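Local coordinates for putative ArsC family related protein (Bacteroides fragilis, PDB 3GKX), which is of unknown function but belongs to the ArsC family of thioredoxin-like proteins, and may be related to thiol-dependent arsenate reductases, at residues 7-12 / 34-39. Residues are numbered along the deposited sequence; the frame is centred on the assembly and turned at random.
Sequences LFLQYP and RLIVDD
Strands 7-10 and 32-35 run side by side in the beta-alpha-beta unit in which helix 15-26 connects them, and Leu9 and Gln10 meet Arg34 and Leu35 where they end. Gln10 N donates to Arg34 O at 2.9 Å, nearly in line with the carbonyl. Ile36 N then donates to Gln10 O at 2.9 Å, from above the carbonyl plane. A water also donates to Gln10 O, and Leu35 CA adds a C-H...O contact to this oxygen.

On the face with Leu9, the extended Arg34 chain runs alongside the leucine. Arg34 CG stands anti to the backbone N (chi1 173°), which sends the chain past Leu9, whose CD2 comes 3.4 Å from Arg34 NE over one guanidinium face. NE and NH1 of Arg34 both donate to Asp39 O, which lies in the guanidinium plane. This grip, with a salt bridge from NH2 to Glu45 of helix 43-53, should fix the rotation of the group. Trp49 of the same helix packs on Leu7, Leu9 and Arg34.

Beyond the strand ends, Tyr11 CD1 touches Val37 CG2 at 3.6 Å. Pro12 CG meets CD2 of Leu35, the last residue of its strand, at 3.7 Å, the two side chains nearly perpendicular. Gln10 touches Cys17 on the other face of the sheet. The pairing of strands 7-10 and 32-35 through helix 15-26 is that of the N-terminal beta-alpha-beta unit of the thioredoxin-like fold, to which the ArsC family belongs.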
loop_
_atom_site.group_PDB
_atom_site.type_symbol
_atom_site.label_atom_id
_atom_site.label_comp_id
_atom_site.label_asym_id
_atom_site.label_seq_id
_atom_site.Cartn_x
_atom_site.Cartn_y
_atom_site.Cartn_z
ATOM N N LEU B 7 6.218 -2.399 18.606
ATOM C CA LEU B 7 6.191 -3.848 18.626
ATOM C C LEU B 7 7.009 -4.372 17.457
ATOM O O LEU B 7 6.743 -4.025 16.309
ATOM C CB LEU B 7 4.745 -4.363 18.644
ATOM C CG LEU B 7 4.487 -5.872 18.699
ATOM C CD1 LEU B 7 4.795 -6.466 20.134
ATOM C CD2 LEU B 7 3.064 -6.156 18.301
ATOM N N PHE B 8 8.045 -5.152 17.789
ATOM C CA PHE B 8 8.980 -5.794 16.858
ATOM C C PHE B 8 8.714 -7.304 16.686
ATOM O O PHE B 8 9.008 -8.115 17.584
ATOM C CB PHE B 8 10.378 -5.642 17.435
ATOM C CG PHE B 8 11.466 -6.207 16.573
ATOM C CD1 PHE B 8 12.417 -7.079 17.116
ATOM C CD2 PHE B 8 11.568 -5.852 15.235
ATOM C CE1 PHE B 8 13.476 -7.577 16.333
ATOM C CE2 PHE B 8 12.621 -6.368 14.423
ATOM C CZ PHE B 8 13.578 -7.230 14.979
ATOM N N LEU B 9 8.162 -7.678 15.534
ATOM C CA LEU B 9 7.859 -9.054 15.266
ATOM C C LEU B 9 8.891 -9.649 14.311
ATOM O O LEU B 9 9.109 -9.159 13.181
ATOM C CB LEU B 9 6.453 -9.185 14.702
ATOM C CG LEU B 9 5.249 -8.873 15.588
ATOM C CD1 LEU B 9 4.785 -7.400 15.379
ATOM C CD2 LEU B 9 4.120 -9.866 15.265
ATOM N N GLN B 10 9.528 -10.723 14.758
ATOM C CA GLN B 10 10.667 -11.271 14.021
ATOM C C GLN B 10 10.790 -12.784 14.160
ATOM O O GLN B 10 10.163 -13.384 15.028
ATOM C CB GLN B 10 11.974 -10.602 14.491
ATOM C CG GLN B 10 12.302 -10.882 15.956
ATOM C CD GLN B 10 13.768 -11.183 16.166
ATOM O OE1 GLN B 10 14.547 -11.284 15.202
ATOM N NE2 GLN B 10 14.158 -11.354 17.430
ATOM N N TYR B 11 11.609 -13.366 13.281
ATOM C CA TYR B 11 12.061 -14.751 13.363
ATOM C C TYR B 11 13.589 -14.720 13.524
ATOM O O TYR B 11 14.298 -14.346 12.580
ATOM C CB TYR B 11 11.631 -15.559 12.119
ATOM C CG TYR B 11 12.062 -17.012 12.147
ATOM C CD1 TYR B 11 11.426 -17.932 12.983
ATOM C CD2 TYR B 11 13.124 -17.465 11.351
ATOM C CE1 TYR B 11 11.833 -19.279 13.021
ATOM C CE2 TYR B 11 13.540 -18.815 11.377
ATOM C CZ TYR B 11 12.883 -19.709 12.210
ATOM O OH TYR B 11 13.270 -21.025 12.247
ATOM N N PRO B 12 14.091 -15.099 14.727
ATOM C CA PRO B 12 15.484 -14.857 15.148
ATOM C C PRO B 12 16.561 -15.465 14.228
ATOM O O PRO B 12 17.643 -14.877 14.105
ATOM C CB PRO B 12 15.556 -15.497 16.546
ATOM C CG PRO B 12 14.177 -15.614 17.006
ATOM C CD PRO B 12 13.365 -15.878 15.746
ATOM N N ARG B 34 8.704 -9.871 19.904
ATOM C CA ARG B 34 7.643 -10.849 19.629
ATOM C C ARG B 34 8.080 -11.719 18.446
ATOM O O ARG B 34 8.531 -11.219 17.394
ATOM C CB ARG B 34 6.283 -10.179 19.392
ATOM C CG ARG B 34 5.150 -11.112 18.945
ATOM C CD ARG B 34 3.778 -10.406 18.899
ATOM N NE ARG B 34 2.781 -11.190 18.154
ATOM C CZ ARG B 34 1.506 -10.843 17.983
ATOM N NH1 ARG B 34 0.715 -11.642 17.291
ATOM N NH2 ARG B 34 1.013 -9.707 18.496
ATOM N N LEU B 35 7.958 -13.029 18.648
ATOM C CA LEU B 35 8.355 -14.045 17.696
ATOM C C LEU B 35 7.173 -14.279 16.770
ATOM O O LEU B 35 6.135 -14.848 17.181
ATOM C CB LEU B 35 8.717 -15.347 18.424
ATOM C CG LEU B 35 9.680 -15.305 19.623
ATOM C CD1 LEU B 35 9.394 -16.457 20.629
ATOM C CD2 LEU B 35 11.173 -15.271 19.206
ATOM N N ILE B 36 7.336 -13.841 15.520
ATOM C CA ILE B 36 6.290 -13.921 14.506
ATOM C C ILE B 36 5.779 -15.353 14.232
ATOM O O ILE B 36 4.645 -15.533 13.793
ATOM C CB ILE B 36 6.776 -13.268 13.198
ATOM C CG1 ILE B 36 5.614 -12.657 12.413
ATOM C CG2 ILE B 36 7.636 -14.245 12.343
ATOM C CD1 ILE B 36 6.104 -11.736 11.298
ATOM N N VAL B 37 6.609 -16.367 14.480
ATOM C CA VAL B 37 6.197 -17.736 14.225
ATOM C C VAL B 37 5.496 -18.378 15.429
ATOM O O VAL B 37 4.403 -18.911 15.276
ATOM C CB VAL B 37 7.370 -18.598 13.692
ATOM C CG1 VAL B 37 6.935 -20.040 13.490
ATOM C CG2 VAL B 37 7.875 -18.005 12.371
ATOM N N ASP B 38 6.111 -18.323 16.610
ATOM C CA ASP B 38 5.484 -18.820 17.848
ATOM C C ASP B 38 4.204 -18.067 18.197
ATOM O O ASP B 38 3.214 -18.656 18.601
ATOM C CB ASP B 38 6.446 -18.737 19.032
ATOM C CG ASP B 38 7.722 -19.554 18.823
ATOM O OD1 ASP B 38 8.503 -19.230 17.897
ATOM O OD2 ASP B 38 7.962 -20.505 19.606
ATOM N N ASP B 39 4.217 -16.761 18.043
ATOM C CA ASP B 39 3.031 -15.989 18.355
ATOM C C ASP B 39 2.626 -15.195 17.102
ATOM O O ASP B 39 2.946 -14.013 16.943
ATOM C CB ASP B 39 3.266 -15.126 19.603
ATOM C CG ASP B 39 2.058 -14.277 19.973
ATOM O OD1 ASP B 39 0.946 -14.515 19.440
ATOM O OD2 ASP B 39 2.230 -13.344 20.793
HETATM O O HOH W 1 9.875 -16.028 15.093
#